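Local atomic coordinates of mevalonate 3-kinase (Thermoplasma acidophilum, PDB entry 4RKS), a protein that phosphorylates (R)-mevalonate at the 3-position with ATP, a step of the alternative mevalonate route to isoprenoids in extreme acidophiles. Residues Ser278-Ile283 with Asp309-Ile314; Gly130-Gly135 with Gly329-Arg334. All coordinates share one frame; numbering follows the deposited sequence.

Contact 1 of 2, residues Ser278-Ile283 with Asp309-Ile314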
ATOM      1  N   SER A 278     -24.048   4.104   2.807  1.00 38.18           N
ATOM      2  CA  SER A 278     -25.298   4.242   3.547  1.00 41.09           C
ATOM      3  C   SER A 278     -25.944   2.878   3.813  1.00 39.49           C
ATOM      4  O   SER A 278     -26.481   2.640   4.894  1.00 42.62           O
ATOM      5  CB  SER A 278     -26.279   5.147   2.793  1.00 44.05           C
ATOM      6  OG  SER A 278     -25.732   6.442   2.598  1.00 40.98           O
ATOM      7  N   TYR A 279     -25.900   1.991   2.828  1.00 29.23           N
ATOM      8  CA  TYR A 279     -26.435   0.644   3.004  1.00 34.59           C
ATOM      9  C   TYR A 279     -25.618  -0.110   4.051  1.00 41.10           C
ATOM     10  O   TYR A 279     -26.181  -0.848   4.866  1.00 41.20           O
ATOM     11  CB  TYR A 279     -26.440  -0.117   1.677  1.00 32.68           C
ATOM     12  CG  TYR A 279     -26.722  -1.608   1.798  1.00 43.12           C
ATOM     13  CD1 TYR A 279     -28.007  -2.083   2.068  1.00 45.84           C
ATOM     14  CD2 TYR A 279     -25.705  -2.543   1.620  1.00 43.80           C
ATOM     15  CE1 TYR A 279     -28.262  -3.453   2.169  1.00 46.94           C
ATOM     16  CE2 TYR A 279     -25.948  -3.906   1.717  1.00 46.43           C
ATOM     17  CZ  TYR A 279     -27.226  -4.358   1.992  1.00 49.73           C
ATOM     18  OH  TYR A 279     -27.455  -5.716   2.091  1.00 46.57           O
ATOM     19  N   LEU A 280     -24.296   0.089   4.024  1.00 33.41           N
ATOM     20  CA  LEU A 280     -23.394  -0.543   4.989  1.00 32.42           C
ATOM     21  C   LEU A 280     -23.799  -0.184   6.418  1.00 27.35           C
ATOM     22  O   LEU A 280     -23.767  -1.027   7.312  1.00 33.62           O
ATOM     23  CB  LEU A 280     -21.925  -0.133   4.719  1.00 27.88           C
ATOM     24  CG  LEU A 280     -21.314  -0.678   3.421  1.00 27.92           C
ATOM     25  CD1 LEU A 280     -19.852  -0.235   3.234  1.00 28.67           C
ATOM     26  CD2 LEU A 280     -21.426  -2.182   3.375  1.00 30.93           C
ATOM     27  N   LYS A 281     -24.189   1.070   6.618  1.00 28.02           N
ATOM     28  CA  LYS A 281     -24.691   1.534   7.906  1.00 37.41           C
ATOM     29  C   LYS A 281     -25.946   0.765   8.346  1.00 40.36           C
ATOM     30  O   LYS A 281     -26.176   0.554   9.534  1.00 44.18           O
ATOM     31  CB  LYS A 281     -24.993   3.031   7.830  1.00 38.59           C
ATOM     32  CG  LYS A 281     -25.163   3.729   9.160  1.00 42.31           C
ATOM     33  CD  LYS A 281     -25.279   5.239   8.946  1.00 49.71           C
ATOM     34  CE  LYS A 281     -25.026   6.026  10.224  1.00 56.17           C
ATOM     35  NZ  LYS A 281     -26.130   5.878  11.211  1.00 58.26           N
ATOM     36  N   LEU A 282     -26.750   0.349   7.374  1.00 42.47           N
ATOM     37  CA  LEU A 282     -27.982  -0.383   7.650  1.00 40.90           C
ATOM     38  C   LEU A 282     -27.702  -1.807   8.122  1.00 35.07           C
ATOM     39  O   LEU A 282     -28.183  -2.225   9.170  1.00 42.10           O
ATOM     40  CB  LEU A 282     -28.870  -0.412   6.406  1.00 38.11           C
ATOM     41  CG  LEU A 282     -30.129  -1.283   6.480  1.00 42.59           C
ATOM     42  CD1 LEU A 282     -31.092  -0.767   7.541  1.00 41.47           C
ATOM     43  CD2 LEU A 282     -30.813  -1.371   5.117  1.00 46.19           C
ATOM     44  N   ILE A 283     -26.911  -2.551   7.356  1.00 32.39           N
ATOM     45  CA  ILE A 283     -26.641  -3.940   7.709  1.00 37.12           C
ATOM     46  C   ILE A 283     -25.687  -4.079   8.886  1.00 36.58           C
ATOM     47  O   ILE A 283     -25.552  -5.174   9.438  1.00 39.49           O
ATOM     48  CB  ILE A 283     -26.082  -4.728   6.518  1.00 35.56           C
ATOM     49  CG1 ILE A 283     -24.893  -4.006   5.891  1.00 36.78           C
ATOM     50  CG2 ILE A 283     -27.157  -4.909   5.477  1.00 43.48           C
ATOM     51  CD1 ILE A 283     -24.349  -4.712   4.652  1.00 36.37           C
ATOM     52  N   ASP A 309     -19.148 -14.246   2.458  1.00 28.48           N
ATOM     53  CA  ASP A 309     -19.864 -14.640   1.239  1.00 33.65           C
ATOM     54  C   ASP A 309     -21.196 -13.931   1.149  1.00 27.28           C
ATOM     55  O   ASP A 309     -21.627 -13.535   0.062  1.00 28.37           O
ATOM     56  CB  ASP A 309     -20.064 -16.154   1.168  1.00 39.07           C
ATOM     57  CG  ASP A 309     -18.802 -16.880   0.731  1.00 47.40           C
ATOM     58  OD1 ASP A 309     -18.092 -16.356  -0.154  1.00 51.08           O
ATOM     59  OD2 ASP A 309     -18.510 -17.962   1.279  1.00 49.57           O
ATOM     60  N   ARG A 310     -21.843 -13.756   2.296  1.00 29.11           N
ATOM     61  CA  ARG A 310     -23.089 -13.000   2.355  1.00 26.85           C
ATOM     62  C   ARG A 310     -22.925 -11.568   1.840  1.00 31.50           C
ATOM     63  O   ARG A 310     -23.691 -11.109   0.988  1.00 28.40           O
ATOM     64  CB  ARG A 310     -23.606 -12.973   3.781  1.00 33.25           C
ATOM     65  CG  ARG A 310     -24.806 -12.096   3.984  1.00 31.73           C
ATOM     66  CD  ARG A 310     -25.487 -12.501   5.275  1.00 31.73           C
ATOM     67  NE  ARG A 310     -26.550 -11.579   5.646  1.00 32.36           N
ATOM     68  CZ  ARG A 310     -27.178 -11.609   6.815  1.00 38.29           C
ATOM     69  NH1 ARG A 310     -26.831 -12.510   7.730  1.00 36.09           N
ATOM     70  NH2 ARG A 310     -28.141 -10.730   7.074  1.00 37.43           N
ATOM     71  N   LEU A 311     -21.921 -10.866   2.365  1.00 29.96           N
ATOM     72  CA  LEU A 311     -21.627  -9.505   1.913  1.00 30.95           C
ATOM     73  C   LEU A 311     -21.279  -9.463   0.422  1.00 27.96           C
ATOM     74  O   LEU A 311     -21.787  -8.634  -0.329  1.00 33.28           O
ATOM     75  CB  LEU A 311     -20.482  -8.907   2.726  1.00 30.09           C
ATOM     76  CG  LEU A 311     -20.117  -7.473   2.354  1.00 33.35           C
ATOM     77  CD1 LEU A 311     -21.334  -6.543   2.456  1.00 30.10           C
ATOM     78  CD2 LEU A 311     -18.997  -7.003   3.265  1.00 34.55           C
ATOM     79  N   PHE A 312     -20.422 -10.383   0.004  1.00 22.50           N
ATOM     80  CA  PHE A 312     -19.978 -10.463  -1.377  1.00 34.47           C
ATOM     81  C   PHE A 312     -21.155 -10.703  -2.328  1.00 40.09           C
ATOM     82  O   PHE A 312     -21.123 -10.304  -3.491  1.00 39.66           O
ATOM     83  CB  PHE A 312     -18.930 -11.574  -1.513  1.00 34.92           C
ATOM     84  CG  PHE A 312     -18.350 -11.717  -2.898  1.00 36.69           C
ATOM     85  CD1 PHE A 312     -17.243 -10.969  -3.285  1.00 35.29           C
ATOM     86  CD2 PHE A 312     -18.902 -12.609  -3.807  1.00 38.86           C
ATOM     87  CE1 PHE A 312     -16.702 -11.102  -4.558  1.00 36.93           C
ATOM     88  CE2 PHE A 312     -18.369 -12.749  -5.086  1.00 39.47           C
ATOM     89  CZ  PHE A 312     -17.266 -11.997  -5.464  1.00 35.47           C
ATOM     90  N   SER A 313     -22.208 -11.337  -1.831  1.00 39.06           N
ATOM     91  CA  SER A 313     -23.291 -11.731  -2.720  1.00 43.54           C
ATOM     92  C   SER A 313     -24.441 -10.715  -2.780  1.00 41.95           C
ATOM     93  O   SER A 313     -25.464 -11.000  -3.400  1.00 41.93           O
ATOM     94  CB  SER A 313     -23.822 -13.111  -2.314  1.00 40.74           C
ATOM     95  OG  SER A 313     -24.691 -13.008  -1.202  1.00 47.21           O
ATOM     96  N   ILE A 314     -24.284  -9.538  -2.165  1.00 40.90           N
ATOM     97  CA  ILE A 314     -25.356  -8.538  -2.210  1.00 44.56           C
ATOM     98  C   ILE A 314     -25.622  -8.122  -3.653  1.00 52.86           C
ATOM     99  O   ILE A 314     -24.729  -8.184  -4.505  1.00 50.68           O
ATOM    100  CB  ILE A 314     -25.059  -7.263  -1.368  1.00 40.42           C
ATOM    101  CG1 ILE A 314     -23.857  -6.488  -1.917  1.00 38.16           C
ATOM    102  CG2 ILE A 314     -24.886  -7.599   0.113  1.00 37.40           C
ATOM    103  CD1 ILE A 314     -23.692  -5.110  -1.296  1.00 34.76           C
TER
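The phenol ring of Tyr-279 reaches across to Ile-314, whose methyl CD1 comes up obliquely to ring atom CE2 at 4.0 Å. Over one face of the same ring, offset toward its rim, lies CG1 of Ile-283 from the next turn of the tyrosine's own helix, 4.3 Å above the ring plane. The second branch of Ile-314 works at the end of the phenol: its CG2 is 3.7 Å from Tyr-279 OH, so the two branches of the isoleucine share the CE2 and hydroxyl end of the tyrosine while the two side chains slide past each other in opposite directions. Tyr-279 gets this far because its CG stands anti to the backbone N (chi1 169°), which extends the ring toward the other segment.

The pairing belongs to the C-terminal half of a GHMP-family kinase, where helices 271-283 and 308-312 lie side by side on strands of the domain. Leu-280 and Leu-311 both rest on Val-301 of strand 298-304, while Ile-314 touches Phe-198 of strand 193-199. Above that floor, Ile-283 crosses Leu-311 at about a right angle, CD1 to CD1 at 4.2 Å; the more distant CD2 of Leu-280 approaches Leu-311 CD1 at 4.5 Å. Just past the end of helix 308-312, Ser-313 folds back, its OG donating to Arg-310 O at 3.1 Å, and Arg-310 itself forms a salt bridge with Asp-286.

Contact 2 of 2, residues Gly130-Gly135 with Gly329-Arg334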
ATOM      1  N   GLY A 130       5.320  -2.768  -6.117  1.00 30.65           N
ATOM      2  CA  GLY A 130       6.435  -2.708  -7.041  1.00 26.32           C
ATOM      3  C   GLY A 130       7.687  -2.266  -6.303  1.00 26.94           C
ATOM      4  O   GLY A 130       8.754  -2.869  -6.450  1.00 20.93           O
ATOM      5  N   ALA A 131       7.542  -1.215  -5.498  1.00 22.12           N
ATOM      6  CA  ALA A 131       8.645  -0.682  -4.715  1.00 23.46           C
ATOM      7  C   ALA A 131       9.191  -1.731  -3.750  1.00 26.74           C
ATOM      8  O   ALA A 131      10.385  -2.008  -3.740  1.00 23.07           O
ATOM      9  CB  ALA A 131       8.200   0.555  -3.945  1.00 27.74           C
ATOM     10  N   ALA A 132       8.309  -2.310  -2.942  1.00 22.32           N
ATOM     11  CA  ALA A 132       8.718  -3.335  -1.989  1.00 21.36           C
ATOM     12  C   ALA A 132       9.387  -4.534  -2.686  1.00 22.10           C
ATOM     13  O   ALA A 132      10.341  -5.113  -2.154  1.00 17.59           O
ATOM     14  CB  ALA A 132       7.518  -3.784  -1.172  1.00 18.28           C
ATOM     15  N   SER A 133       8.915  -4.888  -3.884  1.00 16.46           N
ATOM     16  CA  SER A 133       9.463  -6.057  -4.581  1.00 24.71           C
ATOM     17  C   SER A 133      10.895  -5.776  -5.002  1.00 20.54           C
ATOM     18  O   SER A 133      11.744  -6.680  -5.012  1.00 21.14           O
ATOM     19  CB  SER A 133       8.620  -6.448  -5.804  1.00 21.55           C
ATOM     20  OG  SER A 133       8.666  -5.440  -6.790  1.00 28.53           O
ATOM     21  N   ILE A 134      11.166  -4.526  -5.362  1.00 20.57           N
ATOM     22  CA  ILE A 134      12.538  -4.114  -5.609  1.00 19.79           C
ATOM     23  C   ILE A 134      13.380  -4.325  -4.363  1.00 19.12           C
ATOM     24  O   ILE A 134      14.467  -4.897  -4.435  1.00 23.04           O
ATOM     25  CB  ILE A 134      12.629  -2.653  -6.034  1.00 23.67           C
ATOM     26  CG1 ILE A 134      11.871  -2.449  -7.345  1.00 25.15           C
ATOM     27  CG2 ILE A 134      14.085  -2.248  -6.219  1.00 22.07           C
ATOM     28  CD1 ILE A 134      11.827  -1.037  -7.779  1.00 22.64           C
ATOM     29  N   GLY A 135      12.881  -3.867  -3.219  1.00 19.37           N
ATOM     30  CA  GLY A 135      13.589  -4.090  -1.960  1.00 25.54           C
ATOM     31  C   GLY A 135      13.875  -5.556  -1.657  1.00 22.75           C
ATOM     32  O   GLY A 135      14.976  -5.918  -1.236  1.00 23.25           O
ATOM     33  N   GLY A 329       1.260 -11.362   3.818  1.00 16.11           N
ATOM     34  CA  GLY A 329       2.580 -11.045   4.367  1.00 24.43           C
ATOM     35  C   GLY A 329       3.423 -10.122   3.487  1.00 22.71           C
ATOM     36  O   GLY A 329       2.904  -9.500   2.555  1.00 17.68           O
ATOM     37  N   GLY A 330       4.727 -10.049   3.770  1.00 18.41           N
ATOM     38  CA  GLY A 330       5.617  -9.100   3.102  1.00 15.95           C
ATOM     39  C   GLY A 330       6.240  -9.594   1.799  1.00 23.12           C
ATOM     40  O   GLY A 330       5.960 -10.703   1.356  1.00 17.36           O
ATOM     41  N   ALA A 331       7.063  -8.753   1.172  1.00 18.02           N
ATOM     42  CA  ALA A 331       7.682  -9.067  -0.118  1.00 17.63           C
ATOM     43  C   ALA A 331       8.642 -10.241   0.009  1.00 19.28           C
ATOM     44  O   ALA A 331       9.196 -10.474   1.085  1.00 21.67           O
ATOM     45  CB  ALA A 331       8.417  -7.840  -0.653  1.00 18.66           C
ATOM     46  N   TRP A 332       8.856 -10.987  -1.075  1.00 18.24           N
ATOM     47  CA  TRP A 332       9.750 -12.149  -0.976  1.00 21.36           C
ATOM     48  C   TRP A 332      10.506 -12.410  -2.270  1.00 22.70           C
ATOM     49  O   TRP A 332      10.086 -12.001  -3.339  1.00 21.29           O
ATOM     50  CB  TRP A 332       8.968 -13.406  -0.546  1.00 19.30           C
ATOM     51  CG  TRP A 332       7.752 -13.731  -1.398  1.00 20.33           C
ATOM     52  CD1 TRP A 332       6.502 -13.190  -1.286  1.00 21.47           C
ATOM     53  CD2 TRP A 332       7.678 -14.698  -2.451  1.00 22.69           C
ATOM     54  NE1 TRP A 332       5.655 -13.756  -2.221  1.00 25.54           N
ATOM     55  CE2 TRP A 332       6.354 -14.690  -2.939  1.00 22.22           C
ATOM     56  CE3 TRP A 332       8.604 -15.579  -3.024  1.00 26.95           C
ATOM     57  CZ2 TRP A 332       5.937 -15.511  -3.990  1.00 22.54           C
ATOM     58  CZ3 TRP A 332       8.188 -16.402  -4.052  1.00 28.08           C
ATOM     59  CH2 TRP A 332       6.864 -16.358  -4.531  1.00 29.34           C
ATOM     60  N   HIS A 333      11.636 -13.092  -2.174  1.00 23.03           N
ATOM     61  CA  HIS A 333      12.453 -13.280  -3.364  1.00 21.66           C
ATOM     62  C   HIS A 333      12.576 -14.742  -3.777  1.00 25.71           C
ATOM     63  O   HIS A 333      12.342 -15.669  -2.983  1.00 22.90           O
ATOM     64  CB  HIS A 333      13.853 -12.676  -3.142  1.00 22.08           C
ATOM     65  CG  HIS A 333      14.737 -13.513  -2.272  1.00 26.26           C
ATOM     66  ND1 HIS A 333      15.577 -14.484  -2.774  1.00 36.82           N
ATOM     67  CD2 HIS A 333      14.914 -13.523  -0.929  1.00 26.57           C
ATOM     68  CE1 HIS A 333      16.221 -15.067  -1.779  1.00 27.67           C
ATOM     69  NE2 HIS A 333      15.832 -14.506  -0.647  1.00 32.89           N
ATOM     70  N   ARG A 334      12.946 -14.946  -5.037  1.00 24.68           N
ATOM     71  CA  ARG A 334      13.290 -16.275  -5.539  1.00 24.92           C
ATOM     72  C   ARG A 334      14.805 -16.429  -5.576  1.00 28.67           C
ATOM     73  O   ARG A 334      15.534 -15.434  -5.551  1.00 31.29           O
ATOM     74  CB  ARG A 334      12.700 -16.491  -6.932  1.00 25.53           C
ATOM     75  CG  ARG A 334      11.187 -16.409  -6.966  1.00 29.15           C
ATOM     76  CD  ARG A 334      10.693 -16.275  -8.395  1.00 38.99           C
ATOM     77  NE  ARG A 334       9.252 -16.061  -8.455  1.00 42.77           N
ATOM     78  CZ  ARG A 334       8.353 -17.028  -8.300  1.00 38.84           C
ATOM     79  NH1 ARG A 334       8.749 -18.272  -8.065  1.00 38.55           N
ATOM     80  NH2 ARG A 334       7.060 -16.749  -8.374  1.00 28.28           N
TER
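Ala-132 and Ala-331 carry the apolar part of this contact, a case of how small side chains let a helix and an extended segment run close together. Their methyls meet CB to CB at 4.2 Å, and the two backbones come within 5.7 Å between the CA atoms of Ser-133 and Ala-331. The methyl of Ala-331 also lies against the helix backbone, 3.7 Å from Ala-132 O. No hydrogen bond joins the segments; Ala-29 of strand 24-34 touches Ala-132, Ser-133 and Ala-331, and so links both sides.

The hydrogen bonds run within each segment and to its neighbours. Ser-133 turns OG back along its helix, between the backbone N and the carbonyl carbon (chi1 65°), and donates to Gly-130 O at 2.6 Å. That carbonyl also accepts Ile-134 N at 3.1 Å, and both donors come from the same face of its plane. Ser-133 OG is further bonded to Thr-69 OG1, which ties this buried hydroxyl to strand 66-73. In the other segment, His-333 ND1 donates almost straight (167°) to Arg-334 O at 2.9 Å; the oxygen lies close to the imidazole plane, although the nitrogen stands well above the carbonyl plane.

Two flat groups have neighbours within the 329-334 segment. Gly-330 O sits at the edge of the Trp-332 indole, in its plane, and the far end of that indole, CH2, lies 3.9 Å above one face of the Arg-334 guanidinium, offset toward its rim.

Strand 332-333 pairs antiparallel with strand 24-34, bringing the chain's C-terminal end back to the N-terminal domain. Helix 128-141 follows the ATP-binding residues Ser-124 to Ser-127, a glycine- and serine-rich run consistent with the phosphate-binding loop of GHMP kinases.

How the contacts relate
The two contacts sit on opposite sides of the chain's centre, their own centres about 34 Å apart and their nearest atoms about 20 Å apart. In sequence contact 1 is nested inside contact 2: helix 128-141 comes first, then helices 271-283 and 308-312, and residues 329-334 close the outer loop. Strand 321-327 joins the two regions, pairing with strand 193-199 beneath contact 1 and with strand 53-59, itself a partner of strand 24-34 beside contact 2. This illustrates how a two-domain kinase can send its last residues back from the C-terminal to the N-terminal domain, with mevalonate bound by residues drawn from both.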